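PDB 5C12: gene 2 protein from Enterobacteria phage Sf6, which forms, in this fragment, the metal-dependent nuclease domain of the large terminase subunit, which takes part in packaging viral DNA. Local coordinates for residues A[28-39]-A[177-188]. The protein carries 1 engineered substitution. Numbering follows the deposited sequence.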
ATOM      1  N   TRP A  28       8.845   4.992 -12.964  1.00 15.66           N
ATOM      2  CA  TRP A  28       7.768   4.019 -12.985  1.00 14.40           C
ATOM      3  C   TRP A  28       6.464   4.679 -12.533  1.00 12.98           C
ATOM      4  O   TRP A  28       5.386   4.405 -13.053  1.00 14.00           O
ATOM      5  CB  TRP A  28       8.032   2.837 -12.051  1.00 16.66           C
ATOM      6  CG  TRP A  28       9.333   2.099 -12.239  1.00 16.14           C
ATOM      7  CD1 TRP A  28      10.209   2.194 -13.287  1.00 16.96           C
ATOM      8  CD2 TRP A  28       9.893   1.141 -11.339  1.00 18.17           C
ATOM      9  NE1 TRP A  28      11.287   1.357 -13.083  1.00 18.09           N
ATOM     10  CE2 TRP A  28      11.113   0.701 -11.893  1.00 17.35           C
ATOM     11  CE3 TRP A  28       9.479   0.614 -10.110  1.00 16.58           C
ATOM     12  CZ2 TRP A  28      11.919  -0.246 -11.263  1.00 19.42           C
ATOM     13  CZ3 TRP A  28      10.279  -0.312  -9.485  1.00 21.55           C
ATOM     14  CH2 TRP A  28      11.493  -0.728 -10.058  1.00 20.92           C
ATOM     15  N   LEU A  29       6.568   5.538 -11.527  1.00 13.63           N
ATOM     16  CA  LEU A  29       5.385   6.228 -10.988  1.00 13.48           C
ATOM     17  C   LEU A  29       4.790   7.191 -12.016  1.00 15.16           C
ATOM     18  O   LEU A  29       3.571   7.283 -12.170  1.00 15.16           O
ATOM     19  CB  LEU A  29       5.746   6.975  -9.698  1.00 14.79           C
ATOM     20  CG  LEU A  29       6.250   6.071  -8.564  1.00 16.52           C
ATOM     21  CD1 LEU A  29       6.822   6.930  -7.445  1.00 15.19           C
ATOM     22  CD2 LEU A  29       5.136   5.175  -8.050  1.00 14.64           C
ATOM     23  N   GLU A  30       5.652   7.900 -12.726  1.00 15.94           N
ATOM     24  CA  GLU A  30       5.182   8.781 -13.779  1.00 16.77           C
ATOM     25  C   GLU A  30       4.492   7.969 -14.890  1.00 16.90           C
ATOM     26  O   GLU A  30       3.423   8.349 -15.367  1.00 15.06           O
ATOM     27  CB  GLU A  30       6.340   9.581 -14.360  1.00 15.64           C
ATOM     28  CG  GLU A  30       7.064  10.513 -13.390  1.00 20.11           C
ATOM     29  CD  GLU A  30       6.161  11.588 -12.819  1.00 36.89           C
ATOM     30  OE1 GLU A  30       5.123  11.906 -13.444  1.00 27.48           O
ATOM     31  OE2 GLU A  30       6.488  12.105 -11.730  1.00 38.97           O
ATOM     32  N   ALA A  31       5.103   6.860 -15.299  1.00 14.12           N
ATOM     33  CA  ALA A  31       4.492   5.978 -16.316  1.00 14.53           C
ATOM     34  C   ALA A  31       3.139   5.439 -15.844  1.00 16.15           C
ATOM     35  O   ALA A  31       2.171   5.359 -16.611  1.00 15.45           O
ATOM     36  CB  ALA A  31       5.416   4.830 -16.650  1.00 17.12           C
ATOM     37  N   ALA A  32       3.068   5.072 -14.570  1.00 14.24           N
ATOM     38  CA  ALA A  32       1.866   4.496 -14.003  1.00 12.76           C
ATOM     39  C   ALA A  32       0.742   5.492 -13.821  1.00 14.66           C
ATOM     40  O   ALA A  32      -0.407   5.097 -13.620  1.00 13.67           O
ATOM     41  CB  ALA A  32       2.181   3.846 -12.674  1.00 12.02           C
ATOM     42  N   THR A  33       1.061   6.775 -13.854  1.00 13.44           N
ATOM     43  CA  THR A  33       0.036   7.810 -13.765  1.00 13.81           C
ATOM     44  C   THR A  33      -0.841   7.729 -15.008  1.00 13.87           C
ATOM     45  O   THR A  33      -0.341   7.824 -16.129  1.00 16.03           O
ATOM     46  CB  THR A  33       0.677   9.196 -13.622  1.00 15.65           C
ATOM     47  OG1 THR A  33       1.484   9.213 -12.429  1.00 17.00           O
ATOM     48  CG2 THR A  33      -0.390  10.273 -13.521  1.00 18.94           C
ATOM     49  N   ASP A  34      -2.130   7.469 -14.787  1.00 14.95           N
ATOM     50  CA  ASP A  34      -3.099   7.314 -15.871  1.00 15.50           C
ATOM     51  C   ASP A  34      -2.702   6.215 -16.865  1.00 15.33           C
ATOM     52  O   ASP A  34      -3.077   6.261 -18.041  1.00 17.44           O
ATOM     53  CB  ASP A  34      -3.327   8.660 -16.588  1.00 16.39           C
ATOM     54  CG  ASP A  34      -4.156   9.634 -15.775  1.00 21.11           C
ATOM     55  OD1 ASP A  34      -4.910   9.207 -14.861  1.00 18.31           O
ATOM     56  OD2 ASP A  34      -4.071  10.852 -16.073  1.00 25.32           O
ATOM     57  N   ALA A  35      -1.980   5.198 -16.398  1.00 16.01           N
ATOM     58  CA  ALA A  35      -1.605   4.100 -17.280  1.00 14.21           C
ATOM     59  C   ALA A  35      -2.828   3.419 -17.882  1.00 14.06           C
ATOM     60  O   ALA A  35      -2.782   2.962 -19.019  1.00 16.09           O
ATOM     61  CB  ALA A  35      -0.741   3.065 -16.557  1.00 13.14           C
ATOM     62  N   HIS A  36      -3.899   3.291 -17.103  1.00 14.53           N
ATOM     63  CA  HIS A  36      -5.104   2.654 -17.624  1.00 16.72           C
ATOM     64  C   HIS A  36      -5.702   3.441 -18.798  1.00 17.64           C
ATOM     65  O   HIS A  36      -6.237   2.850 -19.735  1.00 19.04           O
ATOM     66  CB  HIS A  36      -6.147   2.397 -16.524  1.00 15.56           C
ATOM     67  CG  HIS A  36      -6.806   3.627 -15.980  1.00 14.78           C
ATOM     68  ND1 HIS A  36      -6.149   4.548 -15.191  1.00 18.20           N
ATOM     69  CD2 HIS A  36      -8.088   4.062 -16.073  1.00 18.90           C
ATOM     70  CE1 HIS A  36      -6.985   5.512 -14.851  1.00 22.66           C
ATOM     71  NE2 HIS A  36      -8.166   5.243 -15.377  1.00 17.60           N
ATOM     72  N   LYS A  37      -5.560   4.764 -18.771  1.00 15.10           N
ATOM     73  CA  LYS A  37      -6.001   5.584 -19.887  1.00 17.25           C
ATOM     74  C   LYS A  37      -5.052   5.468 -21.060  1.00 20.59           C
ATOM     75  O   LYS A  37      -5.492   5.389 -22.207  1.00 22.95           O
ATOM     76  CB  LYS A  37      -6.137   7.039 -19.442  1.00 18.32           C
ATOM     77  CG  LYS A  37      -7.198   7.235 -18.386  1.00 20.30           C
ATOM     78  CD  LYS A  37      -7.357   8.685 -17.994  1.00 22.56           C
ATOM     79  CE  LYS A  37      -8.590   8.876 -17.127  1.00 28.56           C
ATOM     80  NZ  LYS A  37      -8.799  10.305 -16.772  1.00 31.39           N
ATOM     81  N   LYS A  38      -3.751   5.469 -20.779  1.00 18.15           N
ATOM     82  CA  LYS A  38      -2.732   5.385 -21.825  1.00 18.92           C
ATOM     83  C   LYS A  38      -2.820   4.069 -22.591  1.00 19.03           C
ATOM     84  O   LYS A  38      -2.593   4.018 -23.802  1.00 21.09           O
ATOM     85  CB  LYS A  38      -1.337   5.515 -21.214  1.00 19.59           C
ATOM     86  CG  LYS A  38      -1.045   6.879 -20.587  1.00 20.30           C
ATOM     87  CD  LYS A  38       0.220   6.813 -19.754  1.00 21.58           C
ATOM     88  CE  LYS A  38       0.504   8.132 -19.058  1.00 21.62           C
ATOM     89  NZ  LYS A  38       1.636   7.994 -18.117  1.00 19.70           N
ATOM     90  N   LEU A  39      -3.150   3.004 -21.880  1.00 20.07           N
ATOM     91  CA  LEU A  39      -3.127   1.669 -22.450  1.00 22.55           C
ATOM     92  C   LEU A  39      -4.515   1.137 -22.791  1.00 27.64           C
ATOM     93  O   LEU A  39      -4.635   0.086 -23.405  1.00 28.44           O
ATOM     94  CB  LEU A  39      -2.432   0.708 -21.495  1.00 22.14           C
ATOM     95  CG  LEU A  39      -0.962   1.009 -21.209  1.00 26.12           C
ATOM     96  CD1 LEU A  39      -0.431   0.104 -20.100  1.00 28.72           C
ATOM     97  CD2 LEU A  39      -0.137   0.860 -22.472  1.00 32.26           C
ATOM     98  N   ALA A 177       6.014  -2.702  -6.020  1.00 10.92           N
ATOM     99  CA  ALA A 177       7.108  -2.391  -6.913  1.00 12.15           C
ATOM    100  C   ALA A 177       7.018  -3.202  -8.200  1.00 14.11           C
ATOM    101  O   ALA A 177       7.256  -2.670  -9.287  1.00 14.41           O
ATOM    102  CB  ALA A 177       8.432  -2.592  -6.230  1.00 14.69           C
ATOM    103  N   ASP A 178       6.685  -4.484  -8.100  1.00 13.14           N
ATOM    104  CA  ASP A 178       6.543  -5.327  -9.280  1.00 12.53           C
ATOM    105  C   ASP A 178       5.409  -4.843 -10.183  1.00 13.14           C
ATOM    106  O   ASP A 178       5.587  -4.768 -11.409  1.00 13.61           O
ATOM    107  CB  ASP A 178       6.303  -6.788  -8.884  1.00 12.51           C
ATOM    108  CG  ASP A 178       7.515  -7.460  -8.289  1.00 19.89           C
ATOM    109  OD1 ASP A 178       8.614  -6.882  -8.281  1.00 22.39           O
ATOM    110  OD2 ASP A 178       7.348  -8.624  -7.823  1.00 22.98           O
ATOM    111  N   ARG A 179       4.265  -4.488  -9.607  1.00 10.78           N
ATOM    112  CA  ARG A 179       3.166  -3.941 -10.404  1.00 11.82           C
ATOM    113  C   ARG A 179       3.617  -2.688 -11.135  1.00 11.55           C
ATOM    114  O   ARG A 179       3.349  -2.515 -12.328  1.00 12.69           O
ATOM    115  CB  ARG A 179       1.952  -3.584  -9.554  1.00 11.37           C
ATOM    116  CG  ARG A 179       1.142  -4.763  -9.074  1.00 14.12           C
ATOM    117  CD  ARG A 179      -0.054  -4.168  -8.340  1.00 14.98           C
ATOM    118  NE  ARG A 179      -0.900  -5.177  -7.735  1.00 15.86           N
ATOM    119  CZ  ARG A 179      -2.084  -5.559  -8.191  1.00 16.27           C
ATOM    120  NH1 ARG A 179      -2.652  -5.032  -9.270  1.00 16.47           N
ATOM    121  NH2 ARG A 179      -2.747  -6.472  -7.511  1.00 14.88           N
ATOM    122  N   LEU A 180       4.293  -1.801 -10.423  1.00 12.24           N
ATOM    123  CA  LEU A 180       4.729  -0.538 -11.023  1.00 12.29           C
ATOM    124  C   LEU A 180       5.743  -0.744 -12.151  1.00 13.57           C
ATOM    125  O   LEU A 180       5.650  -0.116 -13.204  1.00 13.72           O
ATOM    126  CB  LEU A 180       5.317   0.365  -9.957  1.00 11.96           C
ATOM    127  CG  LEU A 180       4.269   0.851  -8.965  1.00 11.03           C
ATOM    128  CD1 LEU A 180       4.959   1.492  -7.754  1.00 12.58           C
ATOM    129  CD2 LEU A 180       3.269   1.835  -9.614  1.00 14.76           C
ATOM    130  N   TYR A 181       6.704  -1.632 -11.940  1.00 11.02           N
ATOM    131  CA  TYR A 181       7.701  -1.904 -12.967  1.00 13.71           C
ATOM    132  C   TYR A 181       7.068  -2.501 -14.221  1.00 14.56           C
ATOM    133  O   TYR A 181       7.377  -2.102 -15.333  1.00 14.90           O
ATOM    134  CB  TYR A 181       8.781  -2.848 -12.440  1.00 15.47           C
ATOM    135  CG  TYR A 181       9.792  -3.244 -13.477  1.00 17.31           C
ATOM    136  CD1 TYR A 181      10.716  -2.339 -13.925  1.00 20.87           C
ATOM    137  CD2 TYR A 181       9.801  -4.520 -14.007  1.00 19.51           C
ATOM    138  CE1 TYR A 181      11.649  -2.694 -14.877  1.00 20.56           C
ATOM    139  CE2 TYR A 181      10.728  -4.884 -14.959  1.00 24.42           C
ATOM    140  CZ  TYR A 181      11.642  -3.969 -15.375  1.00 21.49           C
ATOM    141  OH  TYR A 181      12.585  -4.297 -16.336  1.00 30.07           O
ATOM    142  N   LEU A 182       6.180  -3.467 -14.049  1.00 14.05           N
ATOM    143  CA  LEU A 182       5.501  -4.064 -15.189  1.00 13.95           C
ATOM    144  C   LEU A 182       4.689  -2.982 -15.947  1.00 15.33           C
ATOM    145  O   LEU A 182       4.611  -2.980 -17.183  1.00 13.55           O
ATOM    146  CB  LEU A 182       4.611  -5.217 -14.730  1.00 16.63           C
ATOM    147  CG  LEU A 182       4.293  -6.335 -15.699  1.00 36.52           C
ATOM    148  CD1 LEU A 182       5.578  -7.059 -16.112  1.00 27.05           C
ATOM    149  CD2 LEU A 182       3.306  -7.286 -15.031  1.00 38.10           C
ATOM    150  N   THR A 183       4.092  -2.056 -15.201  1.00 13.44           N
ATOM    151  CA  THR A 183       3.321  -0.957 -15.797  1.00 13.23           C
ATOM    152  C   THR A 183       4.230  -0.044 -16.593  1.00 15.22           C
ATOM    153  O   THR A 183       3.918   0.326 -17.722  1.00 15.59           O
ATOM    154  CB  THR A 183       2.569  -0.155 -14.732  1.00 11.39           C
ATOM    155  OG1 THR A 183       1.772  -1.047 -13.954  1.00 13.08           O
ATOM    156  CG2 THR A 183       1.649   0.813 -15.355  1.00 14.11           C
ATOM    157  N   TYR A 184       5.383   0.274 -16.020  1.00 13.45           N
ATOM    158  CA  TYR A 184       6.392   1.057 -16.727  1.00 14.77           C
ATOM    159  C   TYR A 184       6.814   0.389 -18.033  1.00 17.51           C
ATOM    160  O   TYR A 184       6.914   1.040 -19.063  1.00 17.14           O
ATOM    161  CB  TYR A 184       7.598   1.279 -15.818  1.00 15.31           C
ATOM    162  CG  TYR A 184       8.794   1.871 -16.486  1.00 19.66           C
ATOM    163  CD1 TYR A 184       8.891   3.237 -16.690  1.00 17.70           C
ATOM    164  CD2 TYR A 184       9.838   1.061 -16.898  1.00 27.71           C
ATOM    165  CE1 TYR A 184      10.003   3.783 -17.321  1.00 21.72           C
ATOM    166  CE2 TYR A 184      10.943   1.589 -17.518  1.00 27.73           C
ATOM    167  CZ  TYR A 184      11.018   2.939 -17.730  1.00 30.67           C
ATOM    168  OH  TYR A 184      12.137   3.443 -18.346  1.00 35.24           O
ATOM    169  N   ARG A 185       7.090  -0.908 -17.995  1.00 15.71           N
ATOM    170  CA  ARG A 185       7.516  -1.606 -19.202  1.00 16.76           C
ATOM    171  C   ARG A 185       6.404  -1.616 -20.260  1.00 15.59           C
ATOM    172  O   ARG A 185       6.657  -1.526 -21.447  1.00 18.29           O
ATOM    173  CB  ARG A 185       7.966  -3.029 -18.883  1.00 17.13           C
ATOM    174  CG  ARG A 185       9.207  -3.113 -17.989  1.00 18.47           C
ATOM    175  CD  ARG A 185      10.451  -2.447 -18.566  1.00 22.91           C
ATOM    176  NE  ARG A 185      10.885  -3.032 -19.835  1.00 21.58           N
ATOM    177  CZ  ARG A 185      12.046  -2.753 -20.425  1.00 23.31           C
ATOM    178  NH1 ARG A 185      12.894  -1.912 -19.849  1.00 28.92           N
ATOM    179  NH2 ARG A 185      12.365  -3.324 -21.574  1.00 26.18           N
ATOM    180  N   ALA A 186       5.154  -1.700 -19.826  1.00 14.02           N
ATOM    181  CA  ALA A 186       4.055  -1.688 -20.776  1.00 16.25           C
ATOM    182  C   ALA A 186       3.858  -0.303 -21.401  1.00 19.57           C
ATOM    183  O   ALA A 186       3.669  -0.176 -22.608  1.00 19.70           O
ATOM    184  CB  ALA A 186       2.774  -2.121 -20.071  1.00 17.44           C
ATOM    185  N   VAL A 187       3.909   0.719 -20.564  1.00 15.71           N
ATOM    186  CA  VAL A 187       3.627   2.089 -20.979  1.00 16.21           C
ATOM    187  C   VAL A 187       4.780   2.659 -21.811  1.00 22.02           C
ATOM    188  O   VAL A 187       4.554   3.321 -22.832  1.00 22.05           O
ATOM    189  CB  VAL A 187       3.382   2.989 -19.757  1.00 14.20           C
ATOM    190  CG1 VAL A 187       3.360   4.478 -20.157  1.00 19.02           C
ATOM    191  CG2 VAL A 187       2.091   2.609 -19.078  1.00 17.52           C
ATOM    192  N   VAL A 188       6.007   2.423 -21.361  1.00 15.91           N
ATOM    193  CA  VAL A 188       7.183   3.085 -21.940  1.00 16.92           C
ATOM    194  C   VAL A 188       7.907   2.203 -22.955  1.00 20.16           C
ATOM    195  O   VAL A 188       8.519   2.706 -23.892  1.00 20.86           O
ATOM    196  CB  VAL A 188       8.169   3.551 -20.833  1.00 17.07           C
ATOM    197  CG1 VAL A 188       9.405   4.201 -21.412  1.00 18.53           C
ATOM    198  CG2 VAL A 188       7.476   4.510 -19.861  1.00 17.39           C
TER
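Trp28 lies across helix 177-188 as a knob among Ala177, Leu180, Tyr181 and Tyr184, a worked example of an indole packed into a helix crossing. CB of Tyr181 stands 4.0 Å from the centroid of its six-membered ring, almost on the ring normal, a CH-pi contact. The Tyr181 ring then turns its edge to the same indole in an offset edge-to-face pair, planes at 64°. With chi1 at 170°, CG of Tyr184 swings away from the backbone N and its ring face receives CD1 of Trp28, 3.5 Å from Tyr184 CG, the two rings being inclined obliquely; CB of Ala31 meets the tyrosine ring at its edge. This packing joins two short helices, broken by a type II turn at Ala32-Ala35, to the long helix 168-189 in the nuclease domain, well away from its magnesium site. A second knob comes from the other side of the contact: Val187, seated among Ala31, Ala35, Lys38 and Leu39. Deeper in, Leu180 CD1 meets Leu29 CD2 at 3.7 Å, and Phe201 touches both leucines. Thr183 CG2 presses tightly on Ala35 CB at 3.5 Å. No hydrogen bond spans the segments; Thr183 OG1 bonds to Arg179 O (2.7 Å) within its own helix. The extended Lys38 chain skirts Val187 and carries NZ to Thr33 O (2.8 Å) and Ala31 O (3.1 Å), tying the second short helix back to the first and to the turn.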